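Long-range contacts in KLLA0E08119p (Kluyveromyces lactis, PDB 3VA7), which probably carboxylates urea with bicarbonate and ATP through a carried biotin, and is here the urea carboxylase part of a larger urea-degrading enzyme: residues C476-L481 with L627-P632; L1009-N1014 with R1140-A1145. One frame throughout, in Å; residues are numbered along the deposited sequence.

Interaction 1: residues C476-L481 with L627-P632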
ATOM      1  N   CYS A 476      22.509  -9.660   0.913  1.00 52.71           N
ATOM      2  CA  CYS A 476      22.272 -10.442  -0.286  1.00 52.97           C
ATOM      3  C   CYS A 476      21.143  -9.759  -1.088  1.00 51.83           C
ATOM      4  O   CYS A 476      19.968 -10.160  -1.006  1.00 52.02           O
ATOM      5  CB  CYS A 476      21.947 -11.889   0.067  1.00 53.38           C
ATOM      6  SG  CYS A 476      21.556 -12.891  -1.408  1.00 58.85           S
ATOM      7  N   ALA A 477      21.512  -8.727  -1.853  1.00 49.70           N
ATOM      8  CA  ALA A 477      20.562  -7.714  -2.294  1.00 48.47           C
ATOM      9  C   ALA A 477      21.089  -6.754  -3.382  1.00 47.86           C
ATOM     10  O   ALA A 477      22.295  -6.650  -3.616  1.00 47.65           O
ATOM     11  CB  ALA A 477      20.150  -6.881  -1.078  1.00 48.05           C
ATOM     12  N   PHE A 478      20.209  -5.999  -4.025  1.00 46.67           N
ATOM     13  CA  PHE A 478      20.760  -4.906  -4.826  1.00 46.49           C
ATOM     14  C   PHE A 478      20.401  -3.532  -4.264  1.00 46.35           C
ATOM     15  O   PHE A 478      19.708  -3.445  -3.288  1.00 46.90           O
ATOM     16  CB  PHE A 478      20.491  -5.088  -6.341  1.00 46.14           C
ATOM     17  CG  PHE A 478      19.058  -4.935  -6.752  1.00 44.14           C
ATOM     18  CD1 PHE A 478      18.554  -3.686  -7.124  1.00 43.57           C
ATOM     19  CD2 PHE A 478      18.223  -6.035  -6.810  1.00 43.82           C
ATOM     20  CE1 PHE A 478      17.236  -3.533  -7.540  1.00 41.72           C
ATOM     21  CE2 PHE A 478      16.895  -5.904  -7.228  1.00 42.70           C
ATOM     22  CZ  PHE A 478      16.409  -4.645  -7.600  1.00 43.53           C
ATOM     23  N   GLU A 479      20.878  -2.459  -4.861  1.00 46.81           N
ATOM     24  CA  GLU A 479      20.643  -1.138  -4.308  1.00 47.21           C
ATOM     25  C   GLU A 479      20.405  -0.192  -5.447  1.00 46.77           C
ATOM     26  O   GLU A 479      21.096  -0.247  -6.444  1.00 46.87           O
ATOM     27  CB  GLU A 479      21.852  -0.679  -3.468  1.00 47.67           C
ATOM     28  CG  GLU A 479      21.762   0.771  -2.930  1.00 49.31           C
ATOM     29  CD  GLU A 479      23.026   1.251  -2.184  1.00 51.76           C
ATOM     30  OE1 GLU A 479      23.170   2.498  -1.997  1.00 48.57           O
ATOM     31  OE2 GLU A 479      23.853   0.374  -1.793  1.00 51.10           O
ATOM     32  N   VAL A 480      19.447   0.701  -5.285  1.00 46.85           N
ATOM     33  CA  VAL A 480      19.055   1.553  -6.369  1.00 47.18           C
ATOM     34  C   VAL A 480      19.876   2.850  -6.400  1.00 48.33           C
ATOM     35  O   VAL A 480      19.587   3.815  -5.662  1.00 49.54           O
ATOM     36  CB  VAL A 480      17.556   1.871  -6.273  1.00 47.16           C
ATOM     37  CG1 VAL A 480      17.141   2.795  -7.404  1.00 46.42           C
ATOM     38  CG2 VAL A 480      16.739   0.588  -6.280  1.00 44.59           C
ATOM     39  N   LEU A 481      20.888   2.889  -7.255  1.00 48.42           N
ATOM     40  CA  LEU A 481      21.668   4.118  -7.428  1.00 48.61           C
ATOM     41  C   LEU A 481      20.881   5.198  -8.133  1.00 49.27           C
ATOM     42  O   LEU A 481      21.186   6.373  -7.955  1.00 50.36           O
ATOM     43  CB  LEU A 481      22.939   3.864  -8.238  1.00 48.66           C
ATOM     44  CG  LEU A 481      24.251   3.382  -7.607  1.00 47.12           C
ATOM     45  CD1 LEU A 481      24.111   2.936  -6.160  1.00 42.04           C
ATOM     46  CD2 LEU A 481      24.812   2.273  -8.509  1.00 45.93           C
ATOM     47  N   LEU A 627      16.857  -3.825  -2.492  1.00 47.33           N
ATOM     48  CA  LEU A 627      16.032  -5.004  -2.675  1.00 47.45           C
ATOM     49  C   LEU A 627      16.779  -6.294  -2.521  1.00 48.13           C
ATOM     50  O   LEU A 627      17.815  -6.481  -3.132  1.00 48.59           O
ATOM     51  CB  LEU A 627      15.373  -4.955  -4.044  1.00 47.30           C
ATOM     52  CG  LEU A 627      14.149  -4.054  -4.170  1.00 45.82           C
ATOM     53  CD1 LEU A 627      14.531  -2.580  -4.280  1.00 44.11           C
ATOM     54  CD2 LEU A 627      13.399  -4.496  -5.383  1.00 44.32           C
ATOM     55  N   PHE A 628      16.192  -7.194  -1.747  1.00 49.01           N
ATOM     56  CA  PHE A 628      16.795  -8.445  -1.336  1.00 50.32           C
ATOM     57  C   PHE A 628      16.535  -9.562  -2.307  1.00 52.06           C
ATOM     58  O   PHE A 628      15.443  -9.614  -2.888  1.00 52.12           O
ATOM     59  CB  PHE A 628      16.315  -8.827   0.085  1.00 50.08           C
ATOM     60  CG  PHE A 628      17.003  -8.034   1.143  1.00 49.89           C
ATOM     61  CD1 PHE A 628      16.526  -6.769   1.503  1.00 50.96           C
ATOM     62  CD2 PHE A 628      18.194  -8.481   1.691  1.00 48.28           C
ATOM     63  CE1 PHE A 628      17.208  -5.980   2.435  1.00 50.35           C
ATOM     64  CE2 PHE A 628      18.877  -7.718   2.615  1.00 48.69           C
ATOM     65  CZ  PHE A 628      18.390  -6.456   2.983  1.00 49.77           C
ATOM     66  N   LEU A 629      17.530 -10.452  -2.475  1.00 53.55           N
ATOM     67  CA  LEU A 629      17.415 -11.597  -3.389  1.00 55.12           C
ATOM     68  C   LEU A 629      17.279 -12.882  -2.621  1.00 57.29           C
ATOM     69  O   LEU A 629      17.221 -12.857  -1.398  1.00 57.61           O
ATOM     70  CB  LEU A 629      18.617 -11.713  -4.306  1.00 54.31           C
ATOM     71  CG  LEU A 629      19.072 -10.532  -5.152  1.00 53.46           C
ATOM     72  CD1 LEU A 629      20.035 -11.090  -6.191  1.00 52.00           C
ATOM     73  CD2 LEU A 629      17.906  -9.769  -5.812  1.00 51.48           C
ATOM     74  N   ASN A 630      17.272 -14.000  -3.341  1.00 59.86           N
ATOM     75  CA  ASN A 630      17.016 -15.307  -2.770  1.00 62.73           C
ATOM     76  C   ASN A 630      18.179 -16.283  -3.052  1.00 65.23           C
ATOM     77  O   ASN A 630      17.996 -17.284  -3.764  1.00 65.61           O
ATOM     78  CB  ASN A 630      15.685 -15.821  -3.340  1.00 62.35           C
ATOM     79  CG  ASN A 630      15.441 -17.312  -3.080  1.00 64.07           C
ATOM     80  OD1 ASN A 630      15.944 -17.880  -2.096  1.00 67.80           O
ATOM     81  ND2 ASN A 630      14.652 -17.952  -3.960  1.00 62.28           N
ATOM     82  N   GLN A 631      19.375 -15.985  -2.527  1.00 68.22           N
ATOM     83  CA  GLN A 631      20.520 -16.935  -2.581  1.00 70.93           C
ATOM     84  C   GLN A 631      20.219 -18.112  -1.625  1.00 72.36           C
ATOM     85  O   GLN A 631      20.178 -17.926  -0.388  1.00 71.47           O
ATOM     86  CB  GLN A 631      21.838 -16.258  -2.147  1.00 71.45           C
ATOM     87  CG  GLN A 631      23.094 -16.504  -3.033  1.00 73.73           C
ATOM     88  CD  GLN A 631      23.365 -15.325  -4.023  1.00 76.40           C
ATOM     89  OE1 GLN A 631      24.408 -14.638  -3.958  1.00 75.18           O
ATOM     90  NE2 GLN A 631      22.402 -15.083  -4.921  1.00 76.83           N
ATOM     91  N   PRO A 632      20.018 -19.329  -2.184  1.00 74.23           N
ATOM     92  CA  PRO A 632      19.598 -20.484  -1.333  1.00 75.75           C
ATOM     93  C   PRO A 632      20.472 -20.715  -0.057  1.00 77.12           C
ATOM     94  O   PRO A 632      19.922 -20.987   1.017  1.00 76.93           O
ATOM     95  CB  PRO A 632      19.634 -21.685  -2.296  1.00 75.75           C
ATOM     96  CG  PRO A 632      20.543 -21.214  -3.508  1.00 75.52           C
ATOM     97  CD  PRO A 632      20.310 -19.718  -3.587  1.00 74.59           C
TER
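Phe478 has CG placed between its backbone N and carbonyl carbon (chi1 69°), which turns its ring alongside the Leu627 side chain. The two side chains point the same way from their strands. Leu627 CB sits over one face of the Phe478 ring in a CH-pi contact, 3.9 Å from the ring centroid. Leu629 CD2 meets the edge of that ring, 3.9 Å from Phe478 CD2. On the other side of the sheet, Ala477 CB lies over a face of the Phe628 ring, 4.0 Å from its centroid. Cys476 SG, anti to its backbone N (chi1 177°), lies 3.5 Å from Gln631 CB. The backbones form an antiparallel ladder. Phe478 and Leu627 are a hydrogen-bonded pair: Phe478 N gives a bond of 2.6 Å to Leu627 O, and Leu627 N returns one to Phe478 O. Ala477 and Phe628 are the next, non-hydrogen-bonded pair. Beyond them Leu629 N bonds to Cys476 O at 2.9 Å. Strand 626-628, in carboxyltransferase subdomains A and B, is an outermost strand of its sheet; strand 538-541 pairs with 477-480 on its other edge. With the Phe478 ring cut back to an alanine, Leu627 CB is likely to lose the face it packs on, and a gap would probably open beside Leu629 CD2. Backbone bonds fix the strand pairing, while apolar contacts line both faces, with no charged pair between the segments.

Interaction 2: residues L1009-N1014 with R1140-A1145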
ATOM      1  N   LEU A1009     -31.708  12.037 -13.132  1.00 29.08           N
ATOM      2  CA  LEU A1009     -31.001  12.003 -14.399  1.00 28.14           C
ATOM      3  C   LEU A1009     -29.573  12.562 -14.236  1.00 27.32           C
ATOM      4  O   LEU A1009     -29.257  13.228 -13.244  1.00 27.50           O
ATOM      5  CB  LEU A1009     -31.760  12.831 -15.388  1.00 29.15           C
ATOM      6  CG  LEU A1009     -33.158  12.432 -15.886  1.00 31.49           C
ATOM      7  CD1 LEU A1009     -33.540  13.422 -16.980  1.00 30.36           C
ATOM      8  CD2 LEU A1009     -33.169  10.979 -16.458  1.00 31.20           C
ATOM      9  N   GLY A1010     -28.706  12.329 -15.203  1.00 26.03           N
ATOM     10  CA  GLY A1010     -27.317  12.742 -15.054  1.00 24.22           C
ATOM     11  C   GLY A1010     -26.544  12.277 -16.246  1.00 24.80           C
ATOM     12  O   GLY A1010     -27.133  12.048 -17.311  1.00 25.94           O
ATOM     13  N   THR A1011     -25.241  12.121 -16.094  1.00 23.88           N
ATOM     14  CA  THR A1011     -24.419  11.590 -17.146  1.00 25.20           C
ATOM     15  C   THR A1011     -23.046  11.355 -16.532  1.00 25.74           C
ATOM     16  O   THR A1011     -22.722  11.905 -15.478  1.00 26.26           O
ATOM     17  CB  THR A1011     -24.242  12.554 -18.360  1.00 26.00           C
ATOM     18  OG1 THR A1011     -23.466  11.899 -19.367  1.00 28.93           O
ATOM     19  CG2 THR A1011     -23.444  13.842 -17.986  1.00 25.97           C
ATOM     20  N   LYS A1012     -22.246  10.544 -17.194  1.00 25.92           N
ATOM     21  CA  LYS A1012     -20.906  10.282 -16.760  1.00 26.83           C
ATOM     22  C   LYS A1012     -20.046  11.180 -17.610  1.00 28.06           C
ATOM     23  O   LYS A1012     -20.509  11.666 -18.658  1.00 29.43           O
ATOM     24  CB  LYS A1012     -20.616   8.809 -16.960  1.00 26.66           C
ATOM     25  CG  LYS A1012     -21.360   7.928 -15.898  1.00 24.65           C
ATOM     26  CD  LYS A1012     -22.063   6.744 -16.533  1.00 24.24           C
ATOM     27  CE  LYS A1012     -22.528   5.772 -15.495  1.00 24.95           C
ATOM     28  NZ  LYS A1012     -23.184   4.621 -16.112  1.00 26.63           N
ATOM     29  N   TYR A1013     -18.832  11.473 -17.171  1.00 27.84           N
ATOM     30  CA  TYR A1013     -18.040  12.437 -17.904  1.00 27.97           C
ATOM     31  C   TYR A1013     -17.735  11.993 -19.354  1.00 28.72           C
ATOM     32  O   TYR A1013     -17.717  10.786 -19.680  1.00 28.65           O
ATOM     33  CB  TYR A1013     -16.733  12.704 -17.159  1.00 28.18           C
ATOM     34  CG  TYR A1013     -16.780  13.698 -15.982  1.00 28.11           C
ATOM     35  CD1 TYR A1013     -17.908  13.799 -15.117  1.00 25.78           C
ATOM     36  CD2 TYR A1013     -15.669  14.506 -15.699  1.00 29.28           C
ATOM     37  CE1 TYR A1013     -17.925  14.692 -14.048  1.00 25.78           C
ATOM     38  CE2 TYR A1013     -15.669  15.413 -14.592  1.00 27.51           C
ATOM     39  CZ  TYR A1013     -16.775  15.493 -13.793  1.00 27.66           C
ATOM     40  OH  TYR A1013     -16.740  16.359 -12.738  1.00 28.43           O
ATOM     41  N   ASN A1014     -17.524  12.983 -20.227  1.00 28.36           N
ATOM     42  CA  ASN A1014     -17.125  12.754 -21.586  1.00 27.23           C
ATOM     43  C   ASN A1014     -16.002  13.701 -21.968  1.00 27.52           C
ATOM     44  O   ASN A1014     -16.255  14.854 -22.324  1.00 27.37           O
ATOM     45  CB  ASN A1014     -18.343  12.914 -22.493  1.00 26.90           C
ATOM     46  CG  ASN A1014     -17.976  13.078 -23.972  1.00 28.58           C
ATOM     47  OD1 ASN A1014     -18.639  13.845 -24.703  1.00 37.55           O
ATOM     48  ND2 ASN A1014     -16.915  12.420 -24.413  1.00 22.95           N
ATOM     49  N   ARG A1140     -28.331  16.239 -25.947  1.00 45.42           N
ATOM     50  CA  ARG A1140     -27.733  16.677 -27.205  1.00 46.16           C
ATOM     51  C   ARG A1140     -26.368  17.358 -26.933  1.00 45.88           C
ATOM     52  O   ARG A1140     -25.308  16.937 -27.440  1.00 44.96           O
ATOM     53  CB  ARG A1140     -28.714  17.586 -27.953  1.00 46.61           C
ATOM     54  CG  ARG A1140     -28.257  18.005 -29.325  1.00 48.32           C
ATOM     55  CD  ARG A1140     -29.205  19.054 -29.889  1.00 50.78           C
ATOM     56  NE  ARG A1140     -28.893  20.430 -29.479  1.00 52.15           N
ATOM     57  CZ  ARG A1140     -27.828  21.129 -29.873  1.00 53.12           C
ATOM     58  NH1 ARG A1140     -26.913  20.583 -30.670  1.00 53.69           N
ATOM     59  NH2 ARG A1140     -27.660  22.373 -29.434  1.00 53.46           N
ATOM     60  N   LEU A1141     -26.397  18.364 -26.066  1.00 45.85           N
ATOM     61  CA  LEU A1141     -25.159  19.042 -25.682  1.00 46.45           C
ATOM     62  C   LEU A1141     -24.076  18.072 -25.133  1.00 46.18           C
ATOM     63  O   LEU A1141     -22.902  18.165 -25.556  1.00 47.20           O
ATOM     64  CB  LEU A1141     -25.453  20.264 -24.767  1.00 46.46           C
ATOM     65  CG  LEU A1141     -26.180  21.416 -25.508  1.00 47.49           C
ATOM     66  CD1 LEU A1141     -26.906  22.483 -24.617  1.00 46.56           C
ATOM     67  CD2 LEU A1141     -25.218  22.076 -26.488  1.00 48.72           C
ATOM     68  N   ILE A1142     -24.468  17.126 -24.255  1.00 45.20           N
ATOM     69  CA  ILE A1142     -23.524  16.187 -23.575  1.00 44.23           C
ATOM     70  C   ILE A1142     -22.701  15.353 -24.569  1.00 44.69           C
ATOM     71  O   ILE A1142     -21.512  15.036 -24.340  1.00 44.29           O
ATOM     72  CB  ILE A1142     -24.271  15.285 -22.562  1.00 44.13           C
ATOM     73  CG1 ILE A1142     -24.830  16.146 -21.397  1.00 43.94           C
ATOM     74  CG2 ILE A1142     -23.385  14.131 -22.077  1.00 41.63           C
ATOM     75  CD1 ILE A1142     -25.930  15.481 -20.525  1.00 42.95           C
ATOM     76  N   GLN A1143     -23.347  15.069 -25.698  1.00 44.81           N
ATOM     77  CA  GLN A1143     -22.819  14.243 -26.783  1.00 45.63           C
ATOM     78  C   GLN A1143     -21.781  14.897 -27.712  1.00 45.90           C
ATOM     79  O   GLN A1143     -21.343  14.232 -28.661  1.00 46.00           O
ATOM     80  CB  GLN A1143     -23.999  13.923 -27.689  1.00 46.32           C
ATOM     81  CG  GLN A1143     -24.209  12.537 -28.017  1.00 44.27           C
ATOM     82  CD  GLN A1143     -25.652  12.283 -28.385  1.00 42.13           C
ATOM     83  OE1 GLN A1143     -25.906  11.668 -29.413  1.00 45.09           O
ATOM     84  NE2 GLN A1143     -26.606  12.700 -27.528  1.00 36.25           N
ATOM     85  N   VAL A1144     -21.476  16.197 -27.532  1.00 45.91           N
ATOM     86  CA  VAL A1144     -20.521  16.890 -28.417  1.00 45.42           C
ATOM     87  C   VAL A1144     -19.145  16.396 -27.995  1.00 46.10           C
ATOM     88  O   VAL A1144     -18.758  16.620 -26.843  1.00 46.44           O
ATOM     89  CB  VAL A1144     -20.585  18.486 -28.333  1.00 45.64           C
ATOM     90  CG1 VAL A1144     -19.497  19.107 -29.200  1.00 44.91           C
ATOM     91  CG2 VAL A1144     -21.979  19.085 -28.714  1.00 43.43           C
ATOM     92  N   ALA A1145     -18.426  15.698 -28.888  1.00 46.30           N
ATOM     93  CA  ALA A1145     -17.053  15.251 -28.603  1.00 47.17           C
ATOM     94  C   ALA A1145     -16.186  16.434 -28.175  1.00 47.96           C
ATOM     95  O   ALA A1145     -16.380  17.537 -28.658  1.00 48.00           O
ATOM     96  CB  ALA A1145     -16.434  14.550 -29.805  1.00 46.45           C
TER
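Thr1011 meets the side chain of Ile1142 tip to tip. Its CG2 lies 3.9 Å from Ile1142 CD1, and its OG1 comes 3.5 Å from Ile1142 CG2. Both branches of the threonine therefore face the isoleucine. Thr1011 OG1 stands opposite its backbone N (chi1 -177°), beside the carbonyl carbon, and this lets the hydroxyl turn to the chain ahead. There it donates to Lys1012 O at 3.0 Å, in the carbonyl plane and on a lone pair. The bond satisfies the hydroxyl and helps fix the rotation of the side chain; toward Ile1142 the contact is van der Waals. Phe963 of helix 960-967 touches both Thr1011 and Ile1142. The contact joins the loop between strands 997-1001 and 1024-1028, in the carboxyltransferase domain, to the C-terminal end of helix 1133-1142. Val1144 N bonds to Leu1141 O at 3.1 Å as the chain leaves this helix. The CB of Asn1014 is directed toward residues 1140-1145, with CG anti to its backbone N (chi1 164°), which brings the amide up to Ile1142 O and near Val1144 O. Arg951 joins the two segments from outside: its NH2 bonds to Val1144 O, and its NH1 makes a weak bond to Asn1014 O. The CB of Lys1012 is directed away from residues 1140-1145, and its NZ forms a salt bridge with Asp728 OD2.

Interactions 1 and 2 do not touch. Their centres are about 51 Å apart, on opposite sides of the chain's centre, and their nearest atoms are about 36 Å apart. They follow one another along the chain. Both involve the carboxyltransferase region: residues 627-632 belong to subdomains A and B, and residues 1009-1014 to subdomains C and D. Interaction 2 is close to the ligand sites but does not touch the ligands: the side chain of Asn1014 is about 10 Å from the bound biotin group, and that of Thr1011 about 11 Å from the bound urea. The backbone of Tyr1013 is hydrogen-bonded to Gly1043 of the urea pocket, and Lys1012 NZ to Gly755 O of the biotin pocket.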